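Long-range contacts in putative uncharacterized protein TTHA0988 (Thermus thermophilus, PDB 3OEP), which is of unknown function but resembles a fused KipI-KipA pair with cyclophilin-like domains, and is probably not an allophanate hydrolase: residues Gly4-Phe9 and Leu436-Pro441; Glu11-Glu16 and Arg113-Gly118; Phe119-Pro124 and Tyr160-Pro165; Met231-Asp236 and Pro351-Arg356. One frame throughout, in Å; residues are numbered along the deposited sequence.

How the contacts relate
Contact 1 joins the KipI-like and KipA-like parts of the chain; contacts 2 and 3 lie in the KipI-like part, and contact 4 lies in the other half. Contacts 1 and 2 have centres 12 Å apart and touch where Leu436 CD1 packs on Gly12 C at 3.6 Å. Contact 2 runs directly into contact 3 along the chain, and a probable hydrogen bond of 2.8 Å joins Gly118 N to Phe123 O. Contacts 3 and 4, centred 17 Å apart, meet through Pro121 and Leu162 on the 354-355 backbone. Contact 1 encloses the other three along the sequence. No active site is established; a glycerol, probably from the crystallisation liquor, bonds to Tyr160 in contact 3.

Contact 1. Residues Gly4-Phe9 and Leu436-Pro441; sequences GFYLRF and LSEPTP
Glu438 meets Arg8 in a salt bridge, the first touch of 436-441 on strand 4-8. Both terminal nitrogens of the guanidinium approach one carboxylate oxygen end-on: Arg8 NH1 lies 2.9 Å from Glu438 OE2, on the syn lone pair, and Arg8 NH2 lies 3.2 Å from the same oxygen. A weak third bond runs from Arg8 NH2 to Glu438 OE1, which also accepts from Gln399. The two planar groups are turned 28° apart, with the carboxylate at the guanidinium edge. An extended Arg8 chain from CG to NE carries its nitrogens across, and NH2 ends above one face of the Tyr6 ring. This joins the two halves of the protein: strand 3-8 is an outer strand of a three-stranded antiparallel sheet in the KipI-like part, whereas strand 437-439 pairs with 463-465 in the KipA-like part, and the two strands run at 133° to each other. At Pro439 the backbone carbonyl takes over. Tyr6 OH donates to Pro439 O at 2.7 Å, the donor tilted 23° from the carbonyl plane, and the oxygen sits at the edge of the ring. Thr440 turns away from Tyr6, its hydroxyl bonded to Gly461 O. The Pro441 ring lies across the end of the phenol, its CD 3.2 Å from Tyr6 OH, while Tyr47 of strand 45-50 meets the Tyr6 ring and also touches Pro439 and Pro441.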
# COMPACT_ATOMS: atom_id res chain seq x y z
N GLY A 4 13.70 -9.03 -0.19
CA GLY A 4 14.15 -7.79 -0.81
C GLY A 4 15.52 -7.36 -0.37
O GLY A 4 16.04 -7.82 0.66
N PHE A 5 16.13 -6.48 -1.16
CA PHE A 5 17.38 -5.85 -0.76
C PHE A 5 17.53 -4.49 -1.41
O PHE A 5 16.86 -4.18 -2.40
CB PHE A 5 18.60 -6.74 -1.07
CG PHE A 5 18.79 -7.04 -2.53
CD1 PHE A 5 19.54 -6.20 -3.34
CD2 PHE A 5 18.24 -8.18 -3.09
CE1 PHE A 5 19.72 -6.48 -4.69
CE2 PHE A 5 18.41 -8.47 -4.44
CZ PHE A 5 19.16 -7.62 -5.24
N TYR A 6 18.40 -3.68 -0.82
CA TYR A 6 18.63 -2.31 -1.24
C TYR A 6 20.02 -2.18 -1.87
O TYR A 6 21.00 -2.69 -1.32
CB TYR A 6 18.54 -1.36 -0.06
CG TYR A 6 17.17 -1.27 0.61
CD1 TYR A 6 16.29 -0.25 0.29
CD2 TYR A 6 16.79 -2.20 1.58
CE1 TYR A 6 15.04 -0.15 0.90
CE2 TYR A 6 15.53 -2.11 2.20
CZ TYR A 6 14.67 -1.08 1.86
OH TYR A 6 13.44 -0.98 2.46
N LEU A 7 20.08 -1.51 -3.01
CA LEU A 7 21.34 -1.05 -3.58
C LEU A 7 21.41 0.45 -3.34
O LEU A 7 20.42 1.17 -3.50
CB LEU A 7 21.40 -1.37 -5.07
CG LEU A 7 21.27 -2.85 -5.43
CD1 LEU A 7 21.38 -3.01 -6.94
CD2 LEU A 7 22.31 -3.70 -4.71
N ARG A 8 22.59 0.93 -2.92
CA ARG A 8 22.75 2.32 -2.52
C ARG A 8 23.93 2.91 -3.28
O ARG A 8 25.06 2.43 -3.16
CB ARG A 8 22.97 2.40 -1.01
CG ARG A 8 21.81 1.80 -0.21
CD ARG A 8 22.08 1.70 1.29
NE ARG A 8 20.94 1.08 1.97
CZ ARG A 8 19.80 1.70 2.28
NH1 ARG A 8 19.62 2.98 1.99
NH2 ARG A 8 18.83 1.03 2.88
N PHE A 9 23.65 3.95 -4.07
CA PHE A 9 24.62 4.52 -5.01
C PHE A 9 25.17 5.88 -4.58
O PHE A 9 26.07 6.42 -5.23
CB PHE A 9 24.00 4.63 -6.39
CG PHE A 9 23.55 3.31 -6.94
CD1 PHE A 9 24.48 2.37 -7.34
CD2 PHE A 9 22.21 2.99 -7.02
CE1 PHE A 9 24.08 1.14 -7.83
CE2 PHE A 9 21.80 1.76 -7.50
CZ PHE A 9 22.74 0.83 -7.91
N LEU A 436 15.99 10.62 4.70
CA LEU A 436 15.31 10.73 3.41
C LEU A 436 14.44 9.50 3.18
O LEU A 436 14.78 8.40 3.61
CB LEU A 436 16.29 10.87 2.24
CG LEU A 436 16.83 12.25 1.87
CD1 LEU A 436 17.82 12.10 0.72
CD2 LEU A 436 15.73 13.24 1.50
N SER A 437 13.32 9.70 2.50
CA SER A 437 12.40 8.60 2.23
C SER A 437 13.07 7.55 1.35
O SER A 437 13.79 7.89 0.40
CB SER A 437 11.12 9.09 1.56
OG SER A 437 10.34 9.84 2.47
N GLU A 438 12.87 6.30 1.71
CA GLU A 438 13.30 5.20 0.87
C GLU A 438 12.17 4.18 0.77
O GLU A 438 11.22 4.23 1.55
CB GLU A 438 14.59 4.58 1.40
CG GLU A 438 14.44 3.75 2.66
CD GLU A 438 15.75 3.09 3.08
OE1 GLU A 438 15.69 2.08 3.81
OE2 GLU A 438 16.82 3.57 2.67
N PRO A 439 12.26 3.27 -0.22
CA PRO A 439 11.21 2.30 -0.41
C PRO A 439 10.98 1.44 0.82
O PRO A 439 11.94 1.00 1.46
CB PRO A 439 11.72 1.46 -1.58
CG PRO A 439 12.66 2.37 -2.30
CD PRO A 439 13.31 3.16 -1.24
N THR A 440 9.71 1.21 1.14
CA THR A 440 9.34 0.45 2.32
C THR A 440 9.40 -1.06 2.05
O THR A 440 8.95 -1.52 1.00
CB THR A 440 7.93 0.82 2.79
OG1 THR A 440 7.02 0.65 1.70
CG2 THR A 440 7.90 2.27 3.26
N PRO A 441 9.97 -1.82 2.99
CA PRO A 441 10.00 -3.28 2.88
C PRO A 441 8.78 -3.91 3.54
O PRO A 441 8.38 -3.45 4.60
CB PRO A 441 11.27 -3.65 3.65
CG PRO A 441 11.38 -2.61 4.71
CD PRO A 441 10.71 -1.35 4.18

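Contact 2. Residues Glu11-Glu16 and Arg113-Gly118; sequences EGVSEE and RVYALG
Val13 and Tyr115 stand opposite each other with CA atoms 7.8 Å apart, where the loop leading into helix 15-30 passes strand 113-117. The Val13 methyl CG1, set anti to the backbone N (chi1 -177°), reaches over a face of the phenol ring in a CH-pi contact, 3.7 Å from the ring centroid and 21° off its normal; the closest ring atom is Tyr115 CZ, 3.4 Å from Val13 CG1. On the opposite face of the same ring lies Arg113 CD, so the aromatic group is sandwiched between two aliphatic groups. Ser14 O approaches the ring edge in its plane, and Tyr115 OH ends 3.6 Å from Glu15 CA. A water bonded to Tyr115 OH at 2.8 Å also makes a weak bond to Val13 O. Glu15 CG packs over one guanidinium face of Arg113, but the carboxylate offers only a distant opposite charge, well out of the guanidinium plane; Arg113 NE bonds instead to Asn18. Ser14, the N-cap residue of helix 15-30, bonds through OG to Ala17 N. Tyr115 and Ala116 form a classic beta bulge facing Phe125 of strand 124-127, and Val13 and Tyr115 both pack on Ala127 of that strand.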
# COMPACT_ATOMS: atom_id res chain seq x y z
N GLU A 11 24.58 8.96 -0.96
CA GLU A 11 23.71 9.51 0.06
C GLU A 11 23.07 10.83 -0.38
O GLU A 11 23.55 11.49 -1.31
CB GLU A 11 24.49 9.74 1.37
N GLY A 12 21.98 11.18 0.29
CA GLY A 12 21.33 12.48 0.10
C GLY A 12 20.73 12.69 -1.27
O GLY A 12 20.37 11.73 -1.97
N VAL A 13 20.61 13.96 -1.65
CA VAL A 13 20.11 14.33 -2.96
C VAL A 13 21.30 14.45 -3.91
O VAL A 13 21.92 15.52 -4.03
CB VAL A 13 19.31 15.65 -2.89
CG1 VAL A 13 18.73 16.00 -4.25
CG2 VAL A 13 18.20 15.54 -1.84
N SER A 14 21.64 13.33 -4.54
CA SER A 14 22.74 13.27 -5.49
C SER A 14 22.14 12.95 -6.84
O SER A 14 21.52 11.90 -7.02
CB SER A 14 23.73 12.17 -5.08
OG SER A 14 24.56 11.80 -6.17
N GLU A 15 22.32 13.85 -7.80
CA GLU A 15 21.78 13.64 -9.14
C GLU A 15 22.34 12.37 -9.79
O GLU A 15 21.59 11.58 -10.35
CB GLU A 15 22.03 14.85 -10.04
CG GLU A 15 21.41 14.71 -11.43
CD GLU A 15 21.55 15.97 -12.29
OE1 GLU A 15 21.83 17.06 -11.74
OE2 GLU A 15 21.39 15.85 -13.52
N GLU A 16 23.66 12.16 -9.71
CA GLU A 16 24.24 11.01 -10.39
C GLU A 16 23.85 9.69 -9.72
O GLU A 16 23.62 8.69 -10.39
CB GLU A 16 25.76 11.16 -10.53
CG GLU A 16 26.48 10.03 -11.27
CD GLU A 16 25.82 9.60 -12.58
OE1 GLU A 16 25.63 10.43 -13.49
OE2 GLU A 16 25.52 8.39 -12.71
N ARG A 113 14.05 18.19 -10.43
CA ARG A 113 14.07 16.80 -10.85
C ARG A 113 13.21 15.99 -9.88
O ARG A 113 13.26 16.22 -8.67
CB ARG A 113 15.51 16.29 -10.82
CG ARG A 113 15.68 14.84 -11.19
CD ARG A 113 17.13 14.42 -11.02
NE ARG A 113 17.28 12.99 -11.26
CZ ARG A 113 17.52 12.43 -12.44
NH1 ARG A 113 17.67 13.17 -13.54
NH2 ARG A 113 17.61 11.11 -12.53
N VAL A 114 12.44 15.05 -10.42
CA VAL A 114 11.69 14.10 -9.61
C VAL A 114 12.65 13.02 -9.11
O VAL A 114 13.06 12.15 -9.88
CB VAL A 114 10.54 13.43 -10.39
CG1 VAL A 114 9.81 12.42 -9.51
CG2 VAL A 114 9.58 14.49 -10.94
N TYR A 115 13.02 13.09 -7.83
CA TYR A 115 13.94 12.12 -7.22
C TYR A 115 13.24 10.87 -6.69
O TYR A 115 13.86 9.83 -6.54
CB TYR A 115 14.72 12.78 -6.09
CG TYR A 115 15.89 13.58 -6.57
CD1 TYR A 115 15.74 14.90 -6.98
CD2 TYR A 115 17.16 13.00 -6.65
CE1 TYR A 115 16.82 15.63 -7.44
CE2 TYR A 115 18.25 13.74 -7.11
CZ TYR A 115 18.07 15.05 -7.50
OH TYR A 115 19.14 15.78 -7.96
N ALA A 116 11.95 11.00 -6.39
CA ALA A 116 11.16 9.88 -5.89
C ALA A 116 9.71 10.18 -6.21
O ALA A 116 9.33 11.34 -6.38
CB ALA A 116 11.34 9.70 -4.40
N LEU A 117 8.91 9.13 -6.30
CA LEU A 117 7.52 9.26 -6.66
C LEU A 117 6.77 8.23 -5.87
O LEU A 117 7.16 7.07 -5.83
CB LEU A 117 7.33 8.99 -8.16
CG LEU A 117 5.99 9.33 -8.79
CD1 LEU A 117 5.81 10.83 -8.90
CD2 LEU A 117 5.89 8.69 -10.17
N GLY A 118 5.72 8.67 -5.19
CA GLY A 118 4.75 7.73 -4.66
C GLY A 118 4.58 7.64 -3.16
O GLY A 118 4.11 6.62 -2.67
O HOH W 1 20.89 17.46 -6.63

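Contact 3. Residues Phe119-Pro124 and Tyr160-Pro165; sequences FTPGFP and YPLPSP
Phe123 and Tyr160 make the aromatic part of this contact: the edge of Phe123 points at the face of Tyr160 in a T-shaped stack, with centroids 4.8 Å apart and planes at 64°. Phe123 CE2 does the touching, 3.4 Å from Tyr160 CD1, and the two side chains run alongside each other in the same direction. The trans chi1 of Phe123 (-164°) directs its ring to this place, and Tyr160 CA adds an off-centre CH-pi contact to it. Apolar packing centres on Pro161, which wedges into the 120-123 turn: its CG is 3.4 Å from Pro121 O and equally near Phe123 N, while its CD lies 3.6 Å from Phe123 CD2. Leu162 CD1 reaches more loosely toward Pro121. Polar linkage runs through one water, bonded to Thr120 OG1 at 2.9 Å, to Leu162 O, to which it donates, and to Ser164 OG. Tyr160 OH bonds to a glycerol, probably from the crystallisation liquor. Thr120 to Phe123 form a type II beta turn closed by Phe123 N to Thr120 O, with Gly122 at positive phi. It leads into strand 124-127, whose antiparallel neighbour 156-159 ends just before Tyr160, so the contact packs loops at one end of a cyclophilin-like domain.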
# COMPACT_ATOMS: atom_id res chain seq x y z
N PHE A 119 4.91 8.70 -2.43
CA PHE A 119 4.58 8.71 -1.00
C PHE A 119 3.09 8.39 -0.81
O PHE A 119 2.69 7.64 0.09
CB PHE A 119 4.93 10.06 -0.36
CG PHE A 119 4.75 10.08 1.12
CD1 PHE A 119 3.60 10.63 1.69
CD2 PHE A 119 5.72 9.53 1.96
CE1 PHE A 119 3.43 10.64 3.07
CE2 PHE A 119 5.55 9.53 3.33
CZ PHE A 119 4.41 10.08 3.89
N THR A 120 2.27 8.99 -1.67
CA THR A 120 0.96 8.47 -2.03
C THR A 120 1.02 8.35 -3.55
O THR A 120 1.89 8.95 -4.17
CB THR A 120 -0.19 9.41 -1.59
OG1 THR A 120 -0.05 10.69 -2.23
CG2 THR A 120 -0.19 9.61 -0.08
N PRO A 121 0.12 7.57 -4.17
CA PRO A 121 0.23 7.38 -5.62
C PRO A 121 0.41 8.69 -6.41
O PRO A 121 -0.38 9.62 -6.26
CB PRO A 121 -1.08 6.67 -5.97
CG PRO A 121 -1.34 5.85 -4.76
CD PRO A 121 -0.92 6.70 -3.59
N GLY A 122 1.47 8.77 -7.20
CA GLY A 122 1.72 9.93 -8.06
C GLY A 122 2.38 11.14 -7.41
O GLY A 122 2.66 12.12 -8.10
N PHE A 123 2.63 11.07 -6.10
CA PHE A 123 3.23 12.19 -5.33
C PHE A 123 4.71 12.33 -5.67
O PHE A 123 5.50 11.44 -5.36
CB PHE A 123 3.09 11.88 -3.83
CG PHE A 123 3.31 13.06 -2.91
CD1 PHE A 123 4.40 13.91 -3.04
CD2 PHE A 123 2.43 13.28 -1.85
CE1 PHE A 123 4.58 14.98 -2.16
CE2 PHE A 123 2.61 14.34 -0.98
CZ PHE A 123 3.69 15.19 -1.14
N PRO A 124 5.11 13.46 -6.29
CA PRO A 124 6.52 13.64 -6.64
C PRO A 124 7.30 14.31 -5.52
O PRO A 124 6.83 15.27 -4.93
CB PRO A 124 6.46 14.57 -7.84
CG PRO A 124 5.27 15.45 -7.54
CD PRO A 124 4.29 14.57 -6.80
N TYR A 160 0.83 17.30 -3.48
CA TYR A 160 -0.09 16.30 -2.92
C TYR A 160 -1.13 15.96 -3.99
O TYR A 160 -1.92 16.83 -4.36
CB TYR A 160 -0.77 16.85 -1.65
CG TYR A 160 0.14 17.00 -0.45
CD1 TYR A 160 0.09 16.08 0.60
CD2 TYR A 160 1.05 18.05 -0.36
CE1 TYR A 160 0.93 16.21 1.71
CE2 TYR A 160 1.89 18.19 0.75
CZ TYR A 160 1.83 17.26 1.78
OH TYR A 160 2.65 17.39 2.88
N PRO A 161 -1.16 14.72 -4.50
CA PRO A 161 -2.13 14.40 -5.56
C PRO A 161 -3.54 14.16 -5.04
O PRO A 161 -4.51 14.32 -5.80
CB PRO A 161 -1.57 13.10 -6.18
CG PRO A 161 -0.21 12.92 -5.59
CD PRO A 161 -0.23 13.59 -4.27
N LEU A 162 -3.63 13.76 -3.78
CA LEU A 162 -4.86 13.38 -3.11
C LEU A 162 -4.84 13.99 -1.71
O LEU A 162 -3.75 14.25 -1.18
CB LEU A 162 -4.93 11.85 -2.95
CG LEU A 162 -4.87 10.98 -4.21
CD1 LEU A 162 -3.87 9.84 -4.05
CD2 LEU A 162 -6.23 10.43 -4.55
N PRO A 163 -6.02 14.20 -1.10
CA PRO A 163 -6.01 14.68 0.28
C PRO A 163 -5.31 13.69 1.19
O PRO A 163 -5.53 12.48 1.08
CB PRO A 163 -7.50 14.79 0.63
CG PRO A 163 -8.21 14.81 -0.67
CD PRO A 163 -7.38 14.03 -1.62
N SER A 164 -4.46 14.19 2.07
CA SER A 164 -3.75 13.34 3.02
C SER A 164 -3.18 14.16 4.17
O SER A 164 -3.10 15.39 4.08
CB SER A 164 -2.62 12.56 2.32
OG SER A 164 -1.50 13.38 2.06
N PRO A 165 -2.78 13.48 5.26
CA PRO A 165 -2.08 14.21 6.31
C PRO A 165 -0.72 14.66 5.79
O PRO A 165 -0.14 14.01 4.92
CB PRO A 165 -1.90 13.16 7.42
CG PRO A 165 -2.85 12.07 7.09
CD PRO A 165 -2.99 12.06 5.61
O HOH W 2 -1.26 12.98 -1.00

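Contact 4. Residues Met231-Asp236 and Pro351-Arg356; sequences MDLVVD and PDLRGR
Pro351, which gives up the largest area to this contact, sets its ring against strand 233-235. Its CD lies 3.3 Å from Val234 O and 3.9 Å from Val235 CG1, so the proline meets both the strand backbone and the adjacent valine, while its CG approaches Leu233 CD2 at 4.1 Å. Leu233 is the common partner of the two residues that contribute most from the other segment. Its CG is anti to the carbonyl carbon (chi1 -60°), and CD2 is the branch that does the touching, packing on Leu353 CD1 at 4.2 Å as well as on the proline. Leu353 CD1 in turn meets the sulfur of Met231 at 3.8 Å; the two side chains run antiparallel past one another, with the methionine bent at its last torsion. The side-chain contacts are all apolar, and the one polar atom met is the carbonyl oxygen of Val234. Polar groups of the loop are tied down locally: Asp352 OD1 accepts from Gly355 N in an Asx motif, met from above the carboxylate plane, and its other oxygen bonds to Ala248 N. Asp236 holds Ser348, Ala349 N and Ser350 just ahead of Pro351. The arrangement lays a loop carrying a type I beta turn, Leu353 to Arg356, against an outermost strand of a five-stranded antiparallel sheet in the KipA-like part.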
# COMPACT_ATOMS: atom_id res chain seq x y z
N MET A 231 -15.13 -3.39 6.18
CA MET A 231 -14.30 -3.11 5.01
C MET A 231 -14.12 -4.38 4.17
O MET A 231 -13.09 -5.06 4.26
CB MET A 231 -12.95 -2.51 5.41
CG MET A 231 -12.27 -1.76 4.26
SD MET A 231 -10.60 -1.16 4.64
CE MET A 231 -10.93 -0.09 6.04
N ASP A 232 -15.13 -4.68 3.36
CA ASP A 232 -15.12 -5.86 2.51
C ASP A 232 -14.43 -5.48 1.20
O ASP A 232 -14.84 -4.51 0.56
CB ASP A 232 -16.54 -6.35 2.20
CG ASP A 232 -17.45 -6.31 3.40
OD1 ASP A 232 -18.55 -5.71 3.28
OD2 ASP A 232 -17.10 -6.89 4.46
N LEU A 233 -13.41 -6.23 0.82
CA LEU A 233 -12.62 -5.93 -0.36
C LEU A 233 -12.55 -7.14 -1.26
O LEU A 233 -12.33 -8.25 -0.79
CB LEU A 233 -11.19 -5.55 0.04
CG LEU A 233 -11.00 -4.34 0.96
CD1 LEU A 233 -9.52 -4.19 1.35
CD2 LEU A 233 -11.50 -3.07 0.28
N VAL A 234 -12.72 -6.93 -2.56
CA VAL A 234 -12.40 -7.97 -3.54
C VAL A 234 -10.91 -7.87 -3.84
O VAL A 234 -10.46 -6.86 -4.38
CB VAL A 234 -13.20 -7.79 -4.84
CG1 VAL A 234 -12.78 -8.83 -5.87
CG2 VAL A 234 -14.70 -7.91 -4.55
N VAL A 235 -10.15 -8.90 -3.48
CA VAL A 235 -8.70 -8.91 -3.70
C VAL A 235 -8.25 -10.08 -4.57
O VAL A 235 -8.85 -11.16 -4.52
CB VAL A 235 -7.92 -8.95 -2.37
CG1 VAL A 235 -8.21 -7.70 -1.54
CG2 VAL A 235 -8.25 -10.22 -1.57
N ASP A 236 -7.20 -9.86 -5.37
CA ASP A 236 -6.49 -10.95 -6.05
C ASP A 236 -5.11 -11.13 -5.40
O ASP A 236 -4.94 -10.74 -4.24
CB ASP A 236 -6.45 -10.75 -7.58
CG ASP A 236 -5.60 -9.56 -8.03
OD1 ASP A 236 -4.89 -8.92 -7.21
OD2 ASP A 236 -5.66 -9.27 -9.24
N PRO A 351 -7.65 -3.63 -4.74
CA PRO A 351 -7.84 -2.21 -4.51
C PRO A 351 -6.58 -1.52 -4.00
O PRO A 351 -5.76 -2.13 -3.31
CB PRO A 351 -8.93 -2.17 -3.44
CG PRO A 351 -8.80 -3.45 -2.73
CD PRO A 351 -8.36 -4.46 -3.75
N ASP A 352 -6.43 -0.25 -4.35
CA ASP A 352 -5.44 0.61 -3.70
C ASP A 352 -6.24 1.77 -3.15
O ASP A 352 -6.44 2.76 -3.85
CB ASP A 352 -4.37 1.10 -4.67
CG ASP A 352 -3.21 1.77 -3.95
OD1 ASP A 352 -3.44 2.53 -2.98
OD2 ASP A 352 -2.05 1.53 -4.34
N LEU A 353 -6.71 1.63 -1.92
CA LEU A 353 -7.64 2.60 -1.36
C LEU A 353 -7.00 3.98 -1.20
O LEU A 353 -7.66 5.00 -1.40
CB LEU A 353 -8.23 2.10 -0.03
CG LEU A 353 -8.98 0.77 -0.05
CD1 LEU A 353 -9.54 0.47 1.34
CD2 LEU A 353 -10.09 0.79 -1.09
N ARG A 354 -5.71 4.01 -0.87
CA ARG A 354 -4.95 5.26 -0.84
C ARG A 354 -5.02 5.98 -2.19
O ARG A 354 -5.19 7.20 -2.24
CB ARG A 354 -3.49 4.99 -0.45
CG ARG A 354 -2.66 6.24 -0.23
CD ARG A 354 -1.23 5.92 0.22
NE ARG A 354 -1.19 5.28 1.54
CZ ARG A 354 -0.96 3.99 1.78
NH1 ARG A 354 -0.96 3.55 3.04
NH2 ARG A 354 -0.72 3.13 0.79
N GLY A 355 -4.91 5.22 -3.28
CA GLY A 355 -4.96 5.78 -4.63
C GLY A 355 -6.35 5.88 -5.25
O GLY A 355 -6.48 6.21 -6.43
N ARG A 356 -7.39 5.58 -4.46
CA ARG A 356 -8.77 5.53 -4.94
C ARG A 356 -8.93 4.61 -6.16
O ARG A 356 -9.65 4.93 -7.11
CB ARG A 356 -9.31 6.94 -5.20
CG ARG A 356 -9.29 7.82 -3.96
CD ARG A 356 -9.89 9.19 -4.20
NE ARG A 356 -9.90 9.98 -2.97
CZ ARG A 356 -10.37 11.23 -2.88
NH1 ARG A 356 -10.87 11.85 -3.94
NH2 ARG A 356 -10.33 11.86 -1.71